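Beta-galactosidase (Trichoderma reesei, PDB 3OG2) probably hydrolyses terminal non-reducing beta-D-galactose residues in beta-D-galactosides, as a glycoside hydrolase of family 35. Local coordinates at residues W290-C295 and S341-A346; A297-E302 and R356-E361. One frame throughout, in Å; residues are numbered along the deposited sequence.

In the fold
Along the chain, contact 1 starts at 290-295, which runs into helix 292-298; 297-302 covers the end of that helix and the start of helix 301-313, which leads to strand 318-321. The long loop behind that strand supplies 341-346, and 356-361 runs into helix 357-370. Contact 1 closes a loop of 45 residues and contact 2 one of 53; their segments alternate, so the two loops cross. Contact 1 ties 290-295 to the loop 341-346, contact 2 ties 297-302 to 356-361, all within the family 35 TIM-barrel range. K358 and R356 connect the two: K358 NZ probably donates to G345 O, and R356 NH1 to A346 O.

Contact 1 (W290-C295 and S341-A346); sequences WGFEQC and SYDYGA. With MAN (alpha-D-mannopyranose), chain C.
F292, in the first turn of helix 292-298, lays its ring against the loop S341-G345, the tight part of the contact. One ring face takes the peptide nitrogens of D343 and Y344, the latter 3.3 Å from CD1 and shifted toward the rim, while S341 O meets the ring edge at CE2, 3.3 Å away. S341 OG reaches the ring, 3.3 Å from CD2. CB of F292 lies 3.5 Å from D343 OD2, and the two side chains run antiparallel past one another, ring and carboxylate planes 43° apart. With CG anti to the carbonyl carbon (chi1 -78°), the phenyl ring is carried over the loop. Cut back to an alanine, F292 would probably leave a gap over the D343 and Y344 peptides and S341 O without its ring neighbour. No hydrogen bond joins the segments; the loop holds its own shape. S341 OG accepts from D343 N in an ST turn, 3.1 Å, D343 OD2 from G345 N in an Asx turn, 2.8 Å, and a type I' turn spans D343 to A346. G345 lies so close to the helix that a CB would be jammed against C295 C. The outer side is looser: exposed E293 turns to R349 and R356 in salt bridges, and partly exposed W290 turns to the glycan, its NE1 donating in the ring plane to O4 of the chain C mannose, 3.0 Å at 154°. A disulfide joins C295 to C246. S341 OG also meets E350, D343 OD2 pairs with R356, and Y342 OH bonds to E122, a galactose-binding residue. The contact is thus van der Waals packing of a phenyl ring on polar atoms; the hydrogen bonds of this galactose-site loop run within it or to other neighbours.

Contact 2 (A297-E302 and R356-E361); sequences ALVNHE and REKYSE. With MAN (alpha-D-mannopyranose), chain B; NAG (2-acetamido-2-deoxy-beta-D-glucopyranose), chain D; MAN (alpha-D-mannopyranose), chain E; MAN (alpha-D-mannopyranose), chain F.
H301 and K358 bring the backbones closest, their CA atoms 4.0 Å apart, where two helix starts meet. Helix 292-298 ends before V299, the centre of an inverse gamma turn; N300 is the N-cap of helix 301-313, and R356-E361 runs into helix 357-370. A water lies between the starts, accepting weakly from both H301 N and K358 N. The V299 carbonyl takes the one direct hydrogen bond across the segments, from K358 NZ, 2.7 Å, in the carbonyl plane with a C=O...donor angle of 159°. K358 sets out between its backbone N and carbonyl carbon (chi1 56°) and bends at chi3, bringing CE alongside V299 O and the ammonium past V299 CG1. Its NZ also bonds to G345 O and G281 O, so three carbonyls grip the buried charge. H301 is sandwiched: the E357 carboxylate stacks on one face, planes 14° apart, with OE2 over the ring centre, 3.5 Å from NE2, and E357 CG makes a CH-pi contact; E302 CG lies over the opposite face. At the ring edge NE2 donates to O4 of the chain B mannose, 2.9 Å, and that hydroxyl donates in turn to E302 OE2, 2.7 Å away. N300 ND2 binds O4 of the chain E mannose at 3.2 Å, while its OD1 caps the helix through F303 N and, weakly, E302 N. E357 OE2 accepts from O2 of the chain F mannose, 2.6 Å, and bonds to Y556 as well. E361 CB packs on H301 CB, and its side chain also touches E304 and R305. The junction therefore has two chemistries: carbonyls that would stabilise a buried lysine charge, and a histidine and carboxylates that hold the protein's own glycan against the surface.

Contact 1 (W290-C295 and S341-A346)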
ATOM      1  N   TRP A 290       7.236   5.685  14.628  1.00 12.38           N
ATOM      2  CA  TRP A 290       8.424   4.865  14.809  1.00 13.64           C
ATOM      3  C   TRP A 290       9.180   4.643  13.508  1.00 12.55           C
ATOM      4  O   TRP A 290      10.296   4.090  13.519  1.00 14.33           O
ATOM      5  CB  TRP A 290       8.094   3.473  15.420  1.00 17.64           C
ATOM      6  CG  TRP A 290       7.534   3.729  16.792  1.00 18.71           C
ATOM      7  CD1 TRP A 290       6.192   3.681  17.081  1.00 17.76           C
ATOM      8  CD2 TRP A 290       8.214   4.081  17.978  1.00 21.49           C
ATOM      9  NE1 TRP A 290       6.040   3.979  18.420  1.00 21.05           N
ATOM     10  CE2 TRP A 290       7.254   4.223  18.983  1.00 25.24           C
ATOM     11  CE3 TRP A 290       9.566   4.272  18.301  1.00 26.20           C
ATOM     12  CZ2 TRP A 290       7.564   4.560  20.304  1.00 30.33           C
ATOM     13  CZ3 TRP A 290       9.884   4.613  19.624  1.00 31.36           C
ATOM     14  CH2 TRP A 290       8.889   4.745  20.583  1.00 30.33           C
ATOM     15  N   GLY A 291       8.606   5.026  12.402  1.00 12.71           N
ATOM     16  CA  GLY A 291       9.175   4.811  11.075  1.00 12.63           C
ATOM     17  C   GLY A 291       8.743   3.469  10.510  1.00 11.10           C
ATOM     18  O   GLY A 291       8.538   2.497  11.242  1.00 11.96           O
ATOM     19  N   PHE A 292       8.660   3.376   9.199  1.00 10.92           N
ATOM     20  CA  PHE A 292       8.148   2.174   8.554  1.00 10.26           C
ATOM     21  C   PHE A 292       9.171   1.036   8.585  1.00 11.06           C
ATOM     22  O   PHE A 292       8.768  -0.117   8.389  1.00 11.25           O
ATOM     23  CB  PHE A 292       7.710   2.487   7.096  1.00 10.47           C
ATOM     24  CG  PHE A 292       6.364   3.181   7.122  1.00  9.38           C
ATOM     25  CD1 PHE A 292       5.245   2.573   7.687  1.00  9.51           C
ATOM     26  CD2 PHE A 292       6.219   4.470   6.568  1.00 10.37           C
ATOM     27  CE1 PHE A 292       4.012   3.239   7.695  1.00 10.14           C
ATOM     28  CE2 PHE A 292       4.984   5.085   6.565  1.00  9.69           C
ATOM     29  CZ  PHE A 292       3.852   4.494   7.098  1.00 10.50           C
ATOM     30  N   GLU A 293      10.469   1.312   8.825  1.00 11.17           N
ATOM     31  CA  GLU A 293      11.369   0.185   8.998  1.00 13.32           C
ATOM     32  C   GLU A 293      10.973  -0.605  10.243  1.00 12.53           C
ATOM     33  O   GLU A 293      10.965  -1.854  10.183  1.00 13.50           O
ATOM     34  CB  GLU A 293      12.820   0.648   9.162  1.00 17.86           C
ATOM     35  CG  GLU A 293      13.509   0.939   7.850  1.00 20.99           C
ATOM     36  CD  GLU A 293      13.456  -0.288   6.924  1.00 23.15           C
ATOM     37  OE1 GLU A 293      14.014  -1.379   7.210  1.00 28.16           O
ATOM     38  OE2 GLU A 293      12.779  -0.168   5.885  1.00 15.34           O
ATOM     39  N   GLN A 294      10.655   0.071  11.339  1.00 13.35           N
ATOM     40  CA  GLN A 294      10.213  -0.604  12.575  1.00 15.21           C
ATOM     41  C   GLN A 294       8.855  -1.275  12.341  1.00 14.22           C
ATOM     42  O   GLN A 294       8.589  -2.419  12.772  1.00 15.23           O
ATOM     43  CB  GLN A 294      10.225   0.398  13.734  1.00 21.11           C
ATOM     44  CG  GLN A 294      10.816  -0.278  14.966  1.00 29.55           C
ATOM     45  CD  GLN A 294      11.081   0.677  16.089  1.00 22.26           C
ATOM     46  OE1 GLN A 294      12.096   1.361  16.061  1.00 29.99           O
ATOM     47  NE2 GLN A 294      10.189   0.726  17.083  1.00 22.00           N
ATOM     48  N   CYS A 295       7.951  -0.623  11.573  1.00 14.00           N
ATOM     49  CA  CYS A 295       6.719  -1.363  11.257  1.00 14.83           C
ATOM     50  C   CYS A 295       6.945  -2.630  10.436  1.00 12.07           C
ATOM     51  O   CYS A 295       6.249  -3.631  10.638  1.00 14.61           O
ATOM     52  CB  CYS A 295       5.747  -0.427  10.530  1.00 16.52           C
ATOM     53  SG  CYS A 295       5.185   0.980  11.506  1.00 19.37           S
ATOM     54  N   SER A 341       5.072   9.399   3.755  1.00  6.53           N
ATOM     55  CA  SER A 341       5.238   8.039   3.305  1.00  7.04           C
ATOM     56  C   SER A 341       4.006   7.184   3.580  1.00  7.25           C
ATOM     57  O   SER A 341       3.400   7.250   4.647  1.00  7.58           O
ATOM     58  CB  SER A 341       6.460   7.453   4.076  1.00  7.80           C
ATOM     59  OG  SER A 341       6.661   6.071   3.675  1.00  7.69           O
ATOM     60  N   TYR A 342       3.685   6.272   2.649  1.00  7.10           N
ATOM     61  CA  TYR A 342       2.726   5.191   2.947  1.00  7.78           C
ATOM     62  C   TYR A 342       3.431   3.855   2.655  1.00  6.25           C
ATOM     63  O   TYR A 342       2.842   2.892   2.187  1.00  7.12           O
ATOM     64  CB  TYR A 342       1.463   5.279   2.129  1.00  7.14           C
ATOM     65  CG  TYR A 342       0.233   4.612   2.749  1.00  6.58           C
ATOM     66  CD1 TYR A 342      -0.203   4.875   4.058  1.00  7.00           C
ATOM     67  CD2 TYR A 342      -0.482   3.687   1.997  1.00  6.89           C
ATOM     68  CE1 TYR A 342      -1.336   4.242   4.593  1.00  7.01           C
ATOM     69  CE2 TYR A 342      -1.648   3.056   2.515  1.00  7.17           C
ATOM     70  CZ  TYR A 342      -2.025   3.356   3.818  1.00  7.48           C
ATOM     71  OH  TYR A 342      -3.168   2.735   4.252  1.00  7.96           O
ATOM     72  N   ASP A 343       4.735   3.766   3.013  1.00  6.89           N
ATOM     73  CA  ASP A 343       5.437   2.506   2.796  1.00  6.94           C
ATOM     74  C   ASP A 343       4.722   1.343   3.503  1.00  5.98           C
ATOM     75  O   ASP A 343       4.682   0.238   2.957  1.00  6.45           O
ATOM     76  CB  ASP A 343       6.861   2.615   3.327  1.00  6.76           C
ATOM     77  CG  ASP A 343       7.637   1.314   3.266  1.00  7.28           C
ATOM     78  OD1 ASP A 343       8.319   1.082   2.222  1.00  8.05           O
ATOM     79  OD2 ASP A 343       7.541   0.521   4.230  1.00  7.39           O
ATOM     80  N   TYR A 344       4.181   1.635   4.677  1.00  6.44           N
ATOM     81  CA  TYR A 344       3.291   0.660   5.384  1.00  6.80           C
ATOM     82  C   TYR A 344       4.093  -0.484   5.959  1.00  6.48           C
ATOM     83  O   TYR A 344       3.477  -1.392   6.539  1.00  8.04           O
ATOM     84  CB  TYR A 344       2.131   0.174   4.494  1.00  7.20           C
ATOM     85  CG  TYR A 344       0.852  -0.126   5.242  1.00  7.14           C
ATOM     86  CD1 TYR A 344      -0.016   0.907   5.646  1.00  9.16           C
ATOM     87  CD2 TYR A 344       0.509  -1.458   5.529  1.00  7.51           C
ATOM     88  CE1 TYR A 344      -1.196   0.612   6.332  1.00  8.31           C
ATOM     89  CE2 TYR A 344      -0.666  -1.757   6.218  1.00  7.60           C
ATOM     90  CZ  TYR A 344      -1.490  -0.719   6.600  1.00  8.21           C
ATOM     91  OH  TYR A 344      -2.650  -1.043   7.297  1.00  9.15           O
ATOM     92  N   GLY A 345       5.423  -0.523   5.812  1.00  6.35           N
ATOM     93  CA  GLY A 345       6.142  -1.749   6.162  1.00  7.28           C
ATOM     94  C   GLY A 345       5.756  -2.921   5.241  1.00  6.42           C
ATOM     95  O   GLY A 345       5.996  -4.066   5.638  1.00  8.59           O
ATOM     96  N   ALA A 346       5.211  -2.656   4.055  1.00  6.57           N
ATOM     97  CA  ALA A 346       4.649  -3.691   3.186  1.00  6.93           C
ATOM     98  C   ALA A 346       5.741  -4.545   2.540  1.00  6.75           C
ATOM     99  O   ALA A 346       6.928  -4.218   2.527  1.00  8.01           O
ATOM    100  CB  ALA A 346       3.815  -3.035   2.088  1.00  6.78           C
TER
HETATM  101  C1  MAN C   5       2.087   8.124  21.797  1.00 18.96           C
HETATM  102  C2  MAN C   5       1.238   6.856  21.923  1.00 23.50           C
HETATM  103  C3  MAN C   5       2.167   5.635  21.797  1.00 25.19           C
HETATM  104  C4  MAN C   5       2.960   5.695  20.481  1.00 24.42           C
HETATM  105  C5  MAN C   5       3.749   7.004  20.437  1.00 20.88           C
HETATM  106  C6  MAN C   5       4.456   7.167  19.085  1.00 19.58           C
HETATM  107  O2  MAN C   5       0.320   6.876  20.845  1.00 24.52           O
HETATM  108  O3  MAN C   5       1.420   4.429  21.864  1.00 30.45           O
HETATM  109  O4  MAN C   5       3.879   4.605  20.463  1.00 24.16           O
HETATM  110  O5  MAN C   5       2.823   8.107  20.596  1.00 17.41           O
HETATM  111  O6  MAN C   5       3.518   7.154  18.020  1.00 17.16           O

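Contact 2 (A297-E302 and R356-E361)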
ATOM      1  N   ALA A 297       9.478  -4.551  10.694  1.00 10.08           N
ATOM      2  CA  ALA A 297      10.058  -5.538  11.629  1.00 10.37           C
ATOM      3  C   ALA A 297       8.934  -6.152  12.473  1.00  9.88           C
ATOM      4  O   ALA A 297       9.070  -7.322  12.817  1.00 12.82           O
ATOM      5  CB  ALA A 297      11.096  -4.890  12.508  1.00 12.00           C
ATOM      6  N   LEU A 298       7.887  -5.409  12.742  1.00 11.30           N
ATOM      7  CA  LEU A 298       6.737  -5.964  13.448  1.00 10.99           C
ATOM      8  C   LEU A 298       6.049  -6.923  12.486  1.00 10.50           C
ATOM      9  O   LEU A 298       5.859  -8.106  12.768  1.00 11.68           O
ATOM     10  CB  LEU A 298       5.778  -4.846  13.894  1.00 13.21           C
ATOM     11  CG  LEU A 298       4.454  -5.330  14.492  1.00 14.38           C
ATOM     12  CD1 LEU A 298       4.652  -6.130  15.786  1.00 15.56           C
ATOM     13  CD2 LEU A 298       3.523  -4.145  14.767  1.00 21.18           C
ATOM     14  N   VAL A 299       5.693  -6.411  11.321  1.00 10.49           N
ATOM     15  CA  VAL A 299       4.890  -7.209  10.389  1.00  9.98           C
ATOM     16  C   VAL A 299       5.844  -7.874   9.395  1.00  8.49           C
ATOM     17  O   VAL A 299       5.869  -7.542   8.208  1.00  9.97           O
ATOM     18  CB  VAL A 299       3.823  -6.350   9.706  1.00 12.60           C
ATOM     19  CG1 VAL A 299       2.915  -7.224   8.862  1.00 16.47           C
ATOM     20  CG2 VAL A 299       3.018  -5.542  10.754  1.00 18.10           C
ATOM     21  N   ASN A 300       6.628  -8.811   9.928  1.00  8.65           N
ATOM     22  CA  ASN A 300       7.757  -9.351   9.141  1.00  7.94           C
ATOM     23  C   ASN A 300       7.456 -10.723   8.574  1.00  7.50           C
ATOM     24  O   ASN A 300       6.290 -11.172   8.537  1.00  8.42           O
ATOM     25  CB  ASN A 300       8.994  -9.308  10.047  1.00  9.90           C
ATOM     26  CG  ASN A 300       8.942 -10.360  11.159  1.00 10.34           C
ATOM     27  OD1 ASN A 300       7.917 -10.983  11.379  1.00 10.56           O
ATOM     28  ND2 ASN A 300      10.056 -10.551  11.828  1.00 12.98           N
ATOM     29  N   HIS A 301       8.482 -11.431   8.102  1.00  7.95           N
ATOM     30  CA  HIS A 301       8.239 -12.753   7.502  1.00  7.98           C
ATOM     31  C   HIS A 301       7.686 -13.761   8.500  1.00  7.55           C
ATOM     32  O   HIS A 301       6.985 -14.710   8.131  1.00  8.82           O
ATOM     33  CB  HIS A 301       9.552 -13.251   6.846  1.00  8.69           C
ATOM     34  CG  HIS A 301      10.623 -13.562   7.815  1.00  8.69           C
ATOM     35  ND1 HIS A 301      11.447 -12.633   8.409  1.00 10.80           N
ATOM     36  CD2 HIS A 301      10.997 -14.790   8.282  1.00  9.28           C
ATOM     37  CE1 HIS A 301      12.301 -13.297   9.237  1.00 10.85           C
ATOM     38  NE2 HIS A 301      12.039 -14.590   9.173  1.00 13.32           N
ATOM     39  N   GLU A 302       8.050 -13.588   9.784  1.00  7.75           N
ATOM     40  CA  GLU A 302       7.567 -14.480  10.834  1.00  7.46           C
ATOM     41  C   GLU A 302       6.069 -14.280  11.047  1.00  7.35           C
ATOM     42  O   GLU A 302       5.303 -15.231  11.178  1.00  8.14           O
ATOM     43  CB  GLU A 302       8.329 -14.257  12.146  1.00  8.73           C
ATOM     44  CG  GLU A 302       9.791 -14.651  11.983  1.00 10.74           C
ATOM     45  CD  GLU A 302      10.650 -14.330  13.177  1.00 15.15           C
ATOM     46  OE1 GLU A 302      10.357 -13.308  13.842  1.00 18.69           O
ATOM     47  OE2 GLU A 302      11.649 -15.041  13.388  1.00 19.22           O
ATOM     48  N   ARG A 356      12.746  -7.064   1.045  1.00  7.78           N
ATOM     49  CA  ARG A 356      12.399  -7.473   2.437  1.00  7.97           C
ATOM     50  C   ARG A 356      12.132  -8.963   2.468  1.00  7.95           C
ATOM     51  O   ARG A 356      11.509  -9.527   1.537  1.00  8.43           O
ATOM     52  CB  ARG A 356      11.135  -6.746   2.914  1.00  7.95           C
ATOM     53  CG  ARG A 356      11.452  -5.251   3.169  1.00  7.99           C
ATOM     54  CD  ARG A 356      10.149  -4.529   3.533  1.00  9.44           C
ATOM     55  NE  ARG A 356      10.443  -3.263   4.223  1.00  7.78           N
ATOM     56  CZ  ARG A 356       9.675  -2.195   4.210  1.00  7.10           C
ATOM     57  NH1 ARG A 356       8.536  -2.148   3.520  1.00  8.22           N
ATOM     58  NH2 ARG A 356      10.055  -1.107   4.907  1.00  8.59           N
ATOM     59  N   GLU A 357      12.598  -9.625   3.542  1.00  8.36           N
ATOM     60  CA  GLU A 357      12.401 -11.086   3.614  1.00  7.84           C
ATOM     61  C   GLU A 357      10.935 -11.470   3.508  1.00  7.09           C
ATOM     62  O   GLU A 357      10.579 -12.512   2.949  1.00  8.38           O
ATOM     63  CB  GLU A 357      13.018 -11.604   4.895  1.00  8.56           C
ATOM     64  CG  GLU A 357      13.047 -13.146   4.915  1.00  9.91           C
ATOM     65  CD  GLU A 357      14.087 -13.757   5.860  1.00  9.26           C
ATOM     66  OE1 GLU A 357      15.085 -13.072   6.260  1.00  9.85           O
ATOM     67  OE2 GLU A 357      13.936 -14.937   6.197  1.00  9.16           O
ATOM     68  N   LYS A 358      10.063 -10.594   4.053  1.00  7.51           N
ATOM     69  CA  LYS A 358       8.632 -10.910   4.013  1.00  7.13           C
ATOM     70  C   LYS A 358       8.134 -11.049   2.586  1.00  6.68           C
ATOM     71  O   LYS A 358       7.178 -11.779   2.334  1.00  7.92           O
ATOM     72  CB  LYS A 358       7.761  -9.860   4.771  1.00  8.20           C
ATOM     73  CG  LYS A 358       7.986  -8.446   4.251  1.00  8.35           C
ATOM     74  CD  LYS A 358       7.208  -7.416   5.032  1.00  8.07           C
ATOM     75  CE  LYS A 358       5.688  -7.617   4.937  1.00  8.05           C
ATOM     76  NZ  LYS A 358       4.971  -6.617   5.805  1.00  7.75           N
ATOM     77  N   TYR A 359       8.725 -10.405   1.599  1.00  6.82           N
ATOM     78  CA  TYR A 359       8.321 -10.618   0.188  1.00  7.09           C
ATOM     79  C   TYR A 359       8.542 -12.075  -0.181  1.00  6.48           C
ATOM     80  O   TYR A 359       7.677 -12.746  -0.769  1.00  6.75           O
ATOM     81  CB  TYR A 359       9.098  -9.637  -0.737  1.00  7.36           C
ATOM     82  CG  TYR A 359       8.734  -9.880  -2.191  1.00  7.36           C
ATOM     83  CD1 TYR A 359       9.430 -10.819  -2.977  1.00  7.88           C
ATOM     84  CD2 TYR A 359       7.673  -9.155  -2.784  1.00  7.55           C
ATOM     85  CE1 TYR A 359       9.105 -11.068  -4.294  1.00  7.62           C
ATOM     86  CE2 TYR A 359       7.339  -9.399  -4.103  1.00  7.99           C
ATOM     87  CZ  TYR A 359       8.061 -10.346  -4.851  1.00  7.33           C
ATOM     88  OH  TYR A 359       7.775 -10.622  -6.164  1.00  8.88           O
ATOM     89  N   SER A 360       9.788 -12.555   0.066  1.00  6.69           N
ATOM     90  CA  SER A 360      10.111 -13.911  -0.406  1.00  7.37           C
ATOM     91  C   SER A 360       9.296 -14.950   0.335  1.00  6.73           C
ATOM     92  O   SER A 360       8.893 -15.955  -0.274  1.00  8.13           O
ATOM     93  CB  SER A 360      11.607 -14.161  -0.222  1.00  9.44           C
ATOM     94  OG  SER A 360      12.360 -13.168  -0.946  1.00  9.53           O
ATOM     95  N   GLU A 361       9.028 -14.710   1.637  1.00  7.49           N
ATOM     96  CA  GLU A 361       8.170 -15.669   2.371  1.00  7.41           C
ATOM     97  C   GLU A 361       6.751 -15.663   1.810  1.00  7.83           C
ATOM     98  O   GLU A 361       6.128 -16.715   1.688  1.00  8.13           O
ATOM     99  CB  GLU A 361       8.166 -15.287   3.834  1.00  8.67           C
ATOM    100  CG  GLU A 361       7.048 -16.000   4.603  1.00 10.05           C
ATOM    101  CD  GLU A 361       7.077 -17.513   4.615  1.00 12.99           C
ATOM    102  OE1 GLU A 361       8.221 -18.053   4.710  1.00 14.33           O
ATOM    103  OE2 GLU A 361       6.006 -18.219   4.573  1.00 14.21           O
TER
HETATM  104  C1  MAN B   5      16.735 -17.641  10.698  1.00 11.01           C
HETATM  105  C2  MAN B   5      15.664 -18.699  10.877  1.00 11.12           C
HETATM  106  C3  MAN B   5      14.254 -18.140  10.671  1.00 11.78           C
HETATM  107  C4  MAN B   5      14.088 -16.933  11.586  1.00 11.64           C
HETATM  108  C5  MAN B   5      15.158 -15.878  11.258  1.00 13.25           C
HETATM  109  C6  MAN B   5      15.087 -14.722  12.286  1.00 17.89           C
HETATM  110  O2  MAN B   5      15.807 -19.146  12.216  1.00 14.52           O
HETATM  111  O3  MAN B   5      13.285 -19.120  10.970  1.00 12.34           O
HETATM  112  O4  MAN B   5      12.825 -16.368  11.331  1.00 11.38           O
HETATM  113  O5  MAN B   5      16.433 -16.491  11.437  1.00 11.79           O
HETATM  114  O6  MAN B   5      15.954 -13.679  11.874  1.00 28.81           O
HETATM  115  C1  NAG D   2      17.388 -10.070   1.282  1.00 10.12           C
HETATM  116  C2  NAG D   2      17.280 -11.445   1.928  1.00  9.46           C
HETATM  117  C3  NAG D   2      16.591 -11.364   3.274  1.00  8.90           C
HETATM  118  C4  NAG D   2      17.313 -10.334   4.159  1.00  9.80           C
HETATM  119  C5  NAG D   2      17.375  -8.989   3.405  1.00  9.67           C
HETATM  120  C6  NAG D   2      18.183  -7.932   4.140  1.00 11.58           C
HETATM  121  C7  NAG D   2      17.035 -13.170   0.189  1.00 10.63           C
HETATM  122  C8  NAG D   2      16.113 -13.779  -0.827  1.00 11.86           C
HETATM  123  N2  NAG D   2      16.481 -12.308   1.035  1.00 10.18           N
HETATM  124  O3  NAG D   2      16.543 -12.617   3.885  1.00 10.77           O
HETATM  125  O4  NAG D   2      16.522 -10.161   5.339  1.00  9.72           O
HETATM  126  O5  NAG D   2      18.085  -9.224   2.175  1.00 10.03           O
HETATM  127  O6  NAG D   2      19.466  -8.419   4.496  1.00 15.42           O
HETATM  128  O7  NAG D   2      18.260 -13.354   0.140  1.00 13.23           O
HETATM  129  C1  MAN E   7      16.167  -8.838  11.051  1.00 18.22           C
HETATM  130  C2  MAN E   7      15.317  -9.344  12.254  1.00 20.16           C
HETATM  131  C3  MAN E   7      13.852  -9.485  11.758  1.00 24.69           C
HETATM  132  C4  MAN E   7      13.302  -8.132  11.287  1.00 20.39           C
HETATM  133  C5  MAN E   7      14.232  -7.566  10.201  1.00 20.22           C
HETATM  134  C6  MAN E   7      13.844  -6.059  10.052  1.00 21.93           C
HETATM  135  O2  MAN E   7      15.423  -8.429  13.307  1.00 27.11           O
HETATM  136  O3  MAN E   7      12.970  -9.828  12.846  1.00 26.35           O
HETATM  137  O4  MAN E   7      12.061  -8.423  10.609  1.00 19.22           O
HETATM  138  O5  MAN E   7      15.602  -7.647  10.564  1.00 20.79           O
HETATM  139  O6  MAN E   7      14.501  -5.677   8.825  1.00 23.49           O
HETATM  140  C1  MAN F   4      17.961 -14.533   7.165  1.00 10.14           C
HETATM  141  C2  MAN F   4      16.890 -15.399   7.811  1.00  9.51           C
HETATM  142  C3  MAN F   4      17.598 -16.380   8.777  1.00 10.54           C
HETATM  143  C4  MAN F   4      18.635 -17.218   7.987  1.00 11.80           C
HETATM  144  C5  MAN F   4      19.659 -16.248   7.352  1.00 12.71           C
HETATM  145  C6  MAN F   4      20.628 -17.035   6.462  1.00 14.31           C
HETATM  146  O2  MAN F   4      16.214 -16.114   6.788  1.00 10.19           O
HETATM  147  O3  MAN F   4      16.566 -17.287   9.265  1.00 10.96           O
HETATM  148  O4  MAN F   4      19.307 -18.060   8.899  1.00 14.40           O
HETATM  149  O5  MAN F   4      18.939 -15.342   6.511  1.00 11.13           O
HETATM  150  O6  MAN F   4      21.667 -16.156   6.004  1.00 22.44           O
HETATM  151  O   HOH W   1      10.534  -9.399   6.668  1.00 10.84           O